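Local coordinates for polysaccharide Lyase Family 6 (Bacteroides cellulosilyticus, PDB 6QPS), which probably cleaves mannuronic acid-rich alginate as a calcium-binding polysaccharide lyase of family 6, at residues 208-213 against 240-245; 177-182 against 214-219; 199-204 against 234-239. One frame throughout, in Å; residues are numbered along the deposited sequence.

Interaction 1 of 3, residues 208-213 against 240-245; sequences GGNGAE and SGENEI. With CA (calcium ion), chain C.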
loop_
_atom_site.group_PDB
_atom_site.type_symbol
_atom_site.label_atom_id
_atom_site.label_comp_id
_atom_site.label_asym_id
_atom_site.label_seq_id
_atom_site.Cartn_x
_atom_site.Cartn_y
_atom_site.Cartn_z
ATOM N N GLY A 208 -14.863 -6.788 -8.562
ATOM C CA GLY A 208 -15.249 -7.689 -9.629
ATOM C C GLY A 208 -14.430 -7.553 -10.890
ATOM O O GLY A 208 -14.810 -8.109 -11.930
ATOM N N GLY A 209 -13.321 -6.833 -10.828
ATOM C CA GLY A 209 -12.386 -6.726 -11.928
ATOM C C GLY A 209 -11.127 -6.078 -11.403
ATOM O O GLY A 209 -10.994 -5.805 -10.207
ATOM N N ASN A 210 -10.189 -5.860 -12.310
ATOM C CA ASN A 210 -8.917 -5.255 -11.964
ATOM C C ASN A 210 -9.068 -3.741 -11.855
ATOM O O ASN A 210 -9.965 -3.133 -12.446
ATOM C CB ASN A 210 -7.900 -5.584 -13.064
ATOM C CG ASN A 210 -6.460 -5.447 -12.615
ATOM O OD1 ASN A 210 -6.160 -5.143 -11.460
ATOM N ND2 ASN A 210 -5.546 -5.671 -13.550
ATOM N N GLY A 211 -8.172 -3.137 -11.087
ATOM C CA GLY A 211 -8.123 -1.702 -10.924
ATOM C C GLY A 211 -8.756 -1.165 -9.660
ATOM O O GLY A 211 -9.281 -0.047 -9.687
ATOM N N ALA A 212 -8.681 -1.900 -8.544
ATOM C CA ALA A 212 -9.250 -1.481 -7.270
ATOM C C ALA A 212 -8.202 -1.585 -6.161
ATOM O O ALA A 212 -8.531 -1.844 -5.001
ATOM C CB ALA A 212 -10.543 -2.244 -6.952
ATOM N N GLU A 213 -6.925 -1.397 -6.514
ATOM C CA GLU A 213 -5.831 -1.432 -5.550
ATOM C C GLU A 213 -5.987 -0.299 -4.529
ATOM O O GLU A 213 -6.596 0.742 -4.800
ATOM C CB GLU A 213 -4.502 -1.252 -6.286
ATOM C CG GLU A 213 -4.187 -2.318 -7.349
ATOM C CD GLU A 213 -4.679 -2.009 -8.776
ATOM O OE1 GLU A 213 -5.508 -1.080 -8.961
ATOM O OE2 GLU A 213 -4.237 -2.735 -9.721
ATOM N N SER A 240 -10.535 -5.080 0.171
ATOM C CA SER A 240 -10.912 -6.298 -0.540
ATOM C C SER A 240 -11.409 -5.999 -1.944
ATOM O O SER A 240 -12.201 -6.754 -2.504
ATOM C CB SER A 240 -11.950 -7.086 0.265
ATOM O OG SER A 240 -11.390 -7.383 1.541
ATOM N N GLY A 241 -10.912 -4.928 -2.553
ATOM C CA GLY A 241 -11.355 -4.603 -3.901
ATOM C C GLY A 241 -10.903 -5.599 -4.954
ATOM O O GLY A 241 -11.626 -5.835 -5.934
ATOM N N GLU A 242 -9.682 -6.128 -4.813
ATOM C CA GLU A 242 -9.060 -7.013 -5.796
ATOM C C GLU A 242 -7.860 -7.694 -5.145
ATOM O O GLU A 242 -7.535 -7.440 -3.984
ATOM C CB GLU A 242 -8.609 -6.230 -7.025
ATOM C CG GLU A 242 -7.593 -5.131 -6.697
ATOM C CD GLU A 242 -6.563 -4.997 -7.795
ATOM O OE1 GLU A 242 -5.539 -5.715 -7.748
ATOM O OE2 GLU A 242 -6.789 -4.170 -8.711
ATOM N N ASN A 243 -7.125 -8.475 -5.945
ATOM C CA ASN A 243 -6.087 -9.338 -5.393
ATOM C C ASN A 243 -4.832 -8.594 -4.960
ATOM O O ASN A 243 -4.038 -9.174 -4.213
ATOM C CB ASN A 243 -5.768 -10.513 -6.323
ATOM C CG ASN A 243 -5.203 -10.100 -7.647
ATOM O OD1 ASN A 243 -5.050 -8.925 -7.941
ATOM N ND2 ASN A 243 -4.873 -11.092 -8.469
ATOM N N GLU A 244 -4.646 -7.326 -5.355
ATOM C CA GLU A 244 -3.519 -6.528 -4.868
ATOM C C GLU A 244 -4.041 -5.460 -3.902
ATOM O O GLU A 244 -4.720 -4.508 -4.326
ATOM C CB GLU A 244 -2.772 -5.821 -6.001
ATOM C CG GLU A 244 -2.216 -6.715 -7.082
ATOM C CD GLU A 244 -1.638 -5.905 -8.222
ATOM O OE1 GLU A 244 -2.430 -5.178 -8.879
ATOM O OE2 GLU A 244 -0.400 -5.980 -8.448
ATOM N N ILE A 245 -3.655 -5.565 -2.621
ATOM C CA ILE A 245 -3.836 -4.452 -1.690
ATOM C C ILE A 245 -2.829 -3.357 -2.010
ATOM O O ILE A 245 -3.187 -2.186 -2.236
ATOM C CB ILE A 245 -3.679 -4.927 -0.234
ATOM C CG1 ILE A 245 -4.631 -6.075 0.123
ATOM C CG2 ILE A 245 -3.843 -3.743 0.714
ATOM C CD1 ILE A 245 -4.231 -6.747 1.433
HETATM CA CA CA C . -4.524 -5.071 -9.822
HETATM O O HOH W 1 -13.205 -8.635 -6.642
HETATM O O HOH W 2 -3.160 -4.963 -11.844
HETATM O O HOH W 3 -8.552 -3.169 -2.452
HETATM O O HOH W 4 -4.469 -7.522 -10.077
#
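Asn210 and Glu213 meet Glu242 and Glu244 around a calcium ion. Metal bonds carry the contact. Asn210 OD1 lies 2.3 Å from the calcium. Glu213 and Glu244 each give one oxygen, OE2 and OE1 respectively. Glu242 gives both, but unevenly: OE1 is 2.4 Å from the calcium and OE2 2.7 Å. Its CG sits between the backbone N and the carbonyl carbon (chi1 60°), and a bend at chi2 turns the carboxylate toward the ion. Two waters bring the ligand atoms to seven. The metal brings together acceptors that would otherwise repel, such as Glu213 OE2 and Glu244 OE1 at 3.2 Å. The Glu213 and Glu242 carboxylate planes are turned 42° apart.

This site lies on the flank of a right-handed parallel beta-helix, where loops of successive turns approach each other. In the related chondroitinase B the calcium takes part in catalysis, and a similar role is likely here.

Hydrogen bonds hold the Glu242 carboxylate. OE2 accepts from Gly211 N at 2.9 Å, nearly in line with its C-O bond, and from Ala212 N at 3.0 Å on the anti side. OE1 accepts from Glu244 N through its anti lone pair. In the second shell, Glu244 OE2 is hydrogen-bonded to Ser247.

Water adds further links. With OD1 on the calcium and ND2 donating to a calcium-bound water, both ends of the Asn210 amide agree with the modelled flip. Another water accepts from Gly241 N and donates to Ala212 O.

Packing is tight at Gly241, where a beta carbon would run into Ala212 O.

Interaction 2 of 3, residues 177-182 against 214-219; sequences GGLVLQ and IIRIGH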
loop_
_atom_site.group_PDB
_atom_site.type_symbol
_atom_site.label_atom_id
_atom_site.label_comp_id
_atom_site.label_asym_id
_atom_site.label_seq_id
_atom_site.Cartn_x
_atom_site.Cartn_y
_atom_site.Cartn_z
ATOM N N GLY A 177 -14.030 2.361 -9.483
ATOM C CA GLY A 177 -12.702 1.941 -9.871
ATOM C C GLY A 177 -11.657 3.028 -9.688
ATOM O O GLY A 177 -11.972 4.226 -9.767
ATOM N N GLY A 178 -10.410 2.608 -9.475
ATOM C CA GLY A 178 -9.296 3.523 -9.319
ATOM C C GLY A 178 -8.594 3.415 -7.988
ATOM O O GLY A 178 -9.128 2.860 -7.027
ATOM N N LEU A 179 -7.387 3.966 -7.929
ATOM C CA LEU A 179 -6.540 3.879 -6.751
ATOM C C LEU A 179 -7.017 4.783 -5.613
ATOM O O LEU A 179 -7.490 5.896 -5.835
ATOM C CB LEU A 179 -5.125 4.309 -7.149
ATOM C CG LEU A 179 -4.139 3.189 -7.498
ATOM C CD1 LEU A 179 -3.767 2.410 -6.213
ATOM C CD2 LEU A 179 -4.633 2.292 -8.616
ATOM N N VAL A 180 -6.828 4.308 -4.373
ATOM C CA VAL A 180 -6.856 5.219 -3.230
ATOM C C VAL A 180 -5.631 6.140 -3.278
ATOM O O VAL A 180 -5.750 7.371 -3.189
ATOM C CB VAL A 180 -6.969 4.453 -1.892
ATOM C CG1 VAL A 180 -6.773 5.386 -0.710
ATOM C CG2 VAL A 180 -8.315 3.738 -1.801
ATOM N N LEU A 181 -4.447 5.558 -3.460
ATOM C CA LEU A 181 -3.188 6.297 -3.402
ATOM C C LEU A 181 -2.233 5.779 -4.472
ATOM O O LEU A 181 -1.713 4.658 -4.372
ATOM C CB LEU A 181 -2.586 6.198 -2.003
ATOM C CG LEU A 181 -1.253 6.864 -1.713
ATOM C CD1 LEU A 181 -1.279 8.296 -2.067
ATOM C CD2 LEU A 181 -0.901 6.711 -0.222
ATOM N N GLN A 182 -1.990 6.611 -5.484
ATOM C CA GLN A 182 -1.023 6.319 -6.533
ATOM C C GLN A 182 0.245 7.140 -6.336
ATOM O O GLN A 182 0.181 8.366 -6.162
ATOM C CB GLN A 182 -1.613 6.684 -7.892
ATOM C CG GLN A 182 -0.639 6.603 -9.070
ATOM C CD GLN A 182 -0.345 5.169 -9.481
ATOM O OE1 GLN A 182 -1.251 4.379 -9.717
ATOM N NE2 GLN A 182 0.942 4.834 -9.588
ATOM N N ILE A 214 -5.389 -0.485 -3.351
ATOM C CA ILE A 214 -5.301 0.602 -2.374
ATOM C C ILE A 214 -4.097 1.498 -2.666
ATOM O O ILE A 214 -4.238 2.718 -2.791
ATOM C CB ILE A 214 -5.252 0.049 -0.938
ATOM C CG1 ILE A 214 -6.438 -0.874 -0.624
ATOM C CG2 ILE A 214 -5.221 1.197 0.087
ATOM C CD1 ILE A 214 -7.811 -0.268 -0.824
ATOM N N ILE A 215 -2.893 0.920 -2.762
ATOM C CA ILE A 215 -1.685 1.664 -3.106
ATOM C C ILE A 215 -1.033 1.023 -4.327
ATOM O O ILE A 215 -0.884 -0.206 -4.390
ATOM C CB ILE A 215 -0.672 1.679 -1.938
ATOM C CG1 ILE A 215 -1.242 2.286 -0.661
ATOM C CG2 ILE A 215 0.632 2.407 -2.335
ATOM C CD1 ILE A 215 -0.313 2.240 0.530
ATOM N N ARG A 216 -0.577 1.858 -5.260
ATOM C CA ARG A 216 0.237 1.427 -6.394
ATOM C C ARG A 216 1.471 2.322 -6.439
ATOM O O ARG A 216 1.346 3.558 -6.442
ATOM C CB ARG A 216 -0.515 1.487 -7.730
ATOM C CG ARG A 216 0.281 0.864 -8.887
ATOM C CD ARG A 216 -0.322 1.290 -10.214
ATOM N NE ARG A 216 -1.578 0.634 -10.564
ATOM C CZ ARG A 216 -2.595 1.215 -11.181
ATOM N NH1 ARG A 216 -2.593 2.510 -11.446
ATOM N NH2 ARG A 216 -3.653 0.503 -11.516
ATOM N N ILE A 217 2.646 1.722 -6.412
ATOM C CA ILE A 217 3.902 2.473 -6.391
ATOM C C ILE A 217 4.550 2.366 -7.769
ATOM O O ILE A 217 5.252 1.395 -8.071
ATOM C CB ILE A 217 4.864 2.009 -5.291
ATOM C CG1 ILE A 217 4.145 1.836 -3.940
ATOM C CG2 ILE A 217 6.042 3.041 -5.163
ATOM C CD1 ILE A 217 5.072 1.343 -2.819
ATOM N N GLY A 218 4.348 3.382 -8.614
ATOM C CA GLY A 218 4.787 3.332 -9.994
ATOM C C GLY A 218 3.781 2.680 -10.917
ATOM O O GLY A 218 2.624 2.454 -10.557
ATOM N N HIS A 219 4.254 2.387 -12.134
ATOM C CA HIS A 219 3.509 1.689 -13.177
ATOM C C HIS A 219 4.459 0.752 -13.923
ATOM O O HIS A 219 5.683 0.888 -13.839
ATOM C CB HIS A 219 2.947 2.657 -14.231
ATOM C CG HIS A 219 1.856 3.566 -13.758
ATOM N ND1 HIS A 219 2.100 4.749 -13.089
ATOM C CD2 HIS A 219 0.515 3.524 -13.959
ATOM C CE1 HIS A 219 0.952 5.363 -12.850
ATOM N NE2 HIS A 219 -0.029 4.643 -13.369
#
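Gln182 and Arg216 both start out with CG opposite the backbone N. Gln182 then bends at chi2 (75°) and Arg216 at chi3 (-75°), which brings amide and guanidinium together on one face of the strand pair. Arg216 NH1 donates to Gln182 OE1 at 2.9 Å, with the two planes 37° apart. The other end of the amide is held too. Gln182 NE2 donates to Gly218 O at 3.1 Å, from above the carbonyl plane, and lies 3.3 Å from His219 CE1. Donor and acceptor thus fix the amide's flip.

Leu179 covers the guanidinium from one face, its CD2 3.4 Å from Arg216 CZ and over the centre of the group. A leucine in place of Arg216 would probably leave Gln182 OE1 without this donor and take from Leu179 CD2 the flat surface it rests on.

The backbones pair in parallel, as in adjacent turns of a beta-helix. Leu181 N donates to Ile214 O at 2.9 Å, and Arg216 N to Leu181 O at 3.1 Å. Leu181 and Ile215 point to the opposite face, into the core.

Arg216 NH1 has a second partner in Tyr155. Strand 155-159 lies beyond 181-183, with Leu181 packing on Val157 and Leu159. On the core side, Phe201 of strand 200-201 and Phe236 of strand 230-237 touch Ile214 and Ile215.

Interaction 3 of 3, residues 199-204 against 234-239; sequences NFFGER and NVFFRC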
loop_
_atom_site.group_PDB
_atom_site.type_symbol
_atom_site.label_atom_id
_atom_site.label_comp_id
_atom_site.label_asym_id
_atom_site.label_seq_id
_atom_site.Cartn_x
_atom_site.Cartn_y
_atom_site.Cartn_z
ATOM N N ASN A 199 -1.321 5.560 8.537
ATOM C CA ASN A 199 -2.651 5.731 7.964
ATOM C C ASN A 199 -3.490 4.484 8.188
ATOM O O ASN A 199 -2.969 3.375 8.373
ATOM C CB ASN A 199 -2.544 6.001 6.466
ATOM C CG ASN A 199 -1.718 7.201 6.174
ATOM O OD1 ASN A 199 -2.116 8.331 6.427
ATOM N ND2 ASN A 199 -0.550 6.973 5.612
ATOM N N PHE A 200 -4.809 4.683 8.202
ATOM C CA PHE A 200 -5.792 3.609 8.278
ATOM C C PHE A 200 -6.530 3.560 6.938
ATOM O O PHE A 200 -7.344 4.444 6.627
ATOM C CB PHE A 200 -6.751 3.853 9.452
ATOM C CG PHE A 200 -7.569 2.636 9.859
ATOM C CD1 PHE A 200 -8.661 2.234 9.113
ATOM C CD2 PHE A 200 -7.229 1.913 10.989
ATOM C CE1 PHE A 200 -9.411 1.129 9.503
ATOM C CE2 PHE A 200 -7.969 0.809 11.372
ATOM C CZ PHE A 200 -9.045 0.422 10.619
ATOM N N PHE A 201 -6.231 2.538 6.147
ATOM C CA PHE A 201 -6.906 2.296 4.874
ATOM C C PHE A 201 -8.042 1.327 5.191
ATOM O O PHE A 201 -7.798 0.154 5.478
ATOM C CB PHE A 201 -5.930 1.717 3.850
ATOM C CG PHE A 201 -4.794 2.644 3.489
ATOM C CD1 PHE A 201 -3.594 2.546 4.153
ATOM C CD2 PHE A 201 -4.918 3.608 2.500
ATOM C CE1 PHE A 201 -2.543 3.383 3.860
ATOM C CE2 PHE A 201 -3.845 4.448 2.176
ATOM C CZ PHE A 201 -2.664 4.338 2.867
ATOM N N GLY A 202 -9.276 1.829 5.238
ATOM C CA GLY A 202 -10.437 1.034 5.602
ATOM C C GLY A 202 -11.103 0.313 4.446
ATOM O O GLY A 202 -10.526 0.101 3.372
ATOM N N GLU A 203 -12.364 -0.031 4.672
ATOM C CA GLU A 203 -13.018 -1.029 3.855
ATOM C C GLU A 203 -13.067 -0.635 2.385
ATOM O O GLU A 203 -13.361 0.513 2.022
ATOM C CB GLU A 203 -14.432 -1.252 4.385
ATOM C CG GLU A 203 -15.157 -2.371 3.635
ATOM C CD GLU A 203 -16.293 -3.000 4.422
ATOM O OE1 GLU A 203 -16.884 -2.307 5.271
ATOM O OE2 GLU A 203 -16.589 -4.189 4.177
ATOM N N ARG A 204 -12.840 -1.634 1.539
ATOM C CA ARG A 204 -13.108 -1.547 0.115
ATOM C C ARG A 204 -13.760 -2.855 -0.293
ATOM O O ARG A 204 -13.158 -3.925 -0.117
ATOM C CB ARG A 204 -11.832 -1.317 -0.696
ATOM C CG ARG A 204 -12.148 -0.926 -2.149
ATOM C CD ARG A 204 -10.961 -0.472 -2.972
ATOM N NE ARG A 204 -11.460 0.090 -4.216
ATOM C CZ ARG A 204 -10.742 0.839 -5.052
ATOM N NH1 ARG A 204 -9.461 1.077 -4.803
ATOM N NH2 ARG A 204 -11.329 1.343 -6.128
ATOM N N ASN A 234 1.234 1.327 8.742
ATOM C CA ASN A 234 -0.141 1.556 8.317
ATOM C C ASN A 234 -1.002 0.323 8.579
ATOM O O ASN A 234 -0.505 -0.808 8.630
ATOM C CB ASN A 234 -0.231 1.847 6.813
ATOM C CG ASN A 234 0.617 3.035 6.374
ATOM O OD1 ASN A 234 0.231 4.201 6.528
ATOM N ND2 ASN A 234 1.774 2.745 5.771
ATOM N N VAL A 235 -2.314 0.558 8.738
ATOM C CA VAL A 235 -3.319 -0.505 8.846
ATOM C C VAL A 235 -4.132 -0.568 7.559
ATOM O O VAL A 235 -4.558 0.468 7.034
ATOM C CB VAL A 235 -4.265 -0.277 10.036
ATOM C CG1 VAL A 235 -5.350 -1.338 10.085
ATOM C CG2 VAL A 235 -3.510 -0.294 11.328
ATOM N N PHE A 236 -4.326 -1.790 7.054
ATOM C CA PHE A 236 -5.216 -2.099 5.931
ATOM C C PHE A 236 -6.322 -2.991 6.491
ATOM O O PHE A 236 -6.065 -4.128 6.899
ATOM C CB PHE A 236 -4.441 -2.775 4.797
ATOM C CG PHE A 236 -3.344 -1.898 4.248
ATOM C CD1 PHE A 236 -2.117 -1.831 4.885
ATOM C CD2 PHE A 236 -3.557 -1.113 3.142
ATOM C CE1 PHE A 236 -1.120 -0.996 4.412
ATOM C CE2 PHE A 236 -2.553 -0.273 2.666
ATOM C CZ PHE A 236 -1.349 -0.208 3.313
ATOM N N PHE A 237 -7.551 -2.482 6.529
ATOM C CA PHE A 237 -8.696 -3.123 7.202
ATOM C C PHE A 237 -9.791 -3.396 6.178
ATOM O O PHE A 237 -10.401 -2.460 5.644
ATOM C CB PHE A 237 -9.184 -2.169 8.299
ATOM C CG PHE A 237 -10.468 -2.564 9.007
ATOM C CD1 PHE A 237 -11.686 -2.021 8.631
ATOM C CD2 PHE A 237 -10.429 -3.406 10.108
ATOM C CE1 PHE A 237 -12.865 -2.340 9.322
ATOM C CE2 PHE A 237 -11.607 -3.738 10.796
ATOM C CZ PHE A 237 -12.810 -3.217 10.405
ATOM N N ARG A 238 -10.023 -4.673 5.886
ATOM C CA ARG A 238 -11.085 -5.061 4.957
ATOM C C ARG A 238 -10.888 -4.407 3.594
ATOM O O ARG A 238 -11.855 -4.061 2.898
ATOM C CB ARG A 238 -12.465 -4.799 5.575
ATOM C CG ARG A 238 -12.642 -5.651 6.825
ATOM C CD ARG A 238 -13.943 -5.384 7.499
ATOM N NE ARG A 238 -14.122 -6.304 8.621
ATOM C CZ ARG A 238 -15.080 -6.208 9.536
ATOM N NH1 ARG A 238 -15.956 -5.205 9.485
ATOM N NH2 ARG A 238 -15.150 -7.123 10.503
ATOM N N CYS A 239 -9.617 -4.323 3.168
ATOM C CA CYS A 239 -9.283 -3.815 1.834
ATOM C C CYS A 239 -9.391 -4.972 0.848
ATOM O O CYS A 239 -8.450 -5.762 0.697
ATOM C CB CYS A 239 -7.883 -3.206 1.804
ATOM S SG CYS A 239 -7.610 -1.828 2.961
HETATM O O HOH W 5 -14.628 -5.611 2.372
HETATM O O HOH W 6 -16.665 -3.160 7.844
#
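Phe201 and Phe236 lie side by side in the core. Their planes are 7° apart, but slid so that the rings barely overlap. Phe201 CD1 sits over the Phe236 face, 3.4 Å from Phe236 CE2. Both have CG anti to the carbonyl carbon (chi1 near -60°), which keeps the rings in register. Phe171 and Phe260 extend the aromatic row.

On the other face, the Phe200 ring meets Phe237 obliquely, with Phe200 CZ 3.5 Å from Phe237 CB.

Backbone bonds join the parallel strands, such as Phe237 N to Phe201 O at 2.8 Å. Asn199 and Asn234 form one step of an asparagine ladder, a feature of parallel beta-helices. Asn234 OD1 accepts from Asn199 N at 2.9 Å and from Asn199 ND2 at 3.0 Å, from opposite faces of its plane. Asn258 OD1 accepts from Asn234 N, Asn234 ND2 donates to Ile196 O, and Asn199 OD1 accepts from Cys169 N.

At the polar edge, a water bridges Glu203 OE1 and Arg238 NH1, while Arg238 NE forms a salt bridge with Glu262. The chemistry implies like-on-like stacking for Phe201 with Phe236 inside and Asn199 with Asn234, while Phe200 and Phe237 pack beneath helix 454-465.

Overall arrangement
The three contacts join neighbouring turns of one beta-helix, and their segments alternate along the chain. Interactions 1 and 2 are about 10 Å apart between centres. Ile214 N lies 3.0 Å from Ile245 O, a probable hydrogen bond that continues the sheet of 177-182 and 214-219 into 240-245. Interaction 3 lies about 13 Å from interaction 1 and 14 Å from interaction 2, between centres. Arg204 reaches from it to both: its NH2 is 2.8 Å from Gly178 O, a hydrogen bond, and its side chain packs on Ala212. The calcium of interaction 1 marks the probable active-site region. The side chain of Arg216 is about 6 Å from the calcium ion, between nearest atoms.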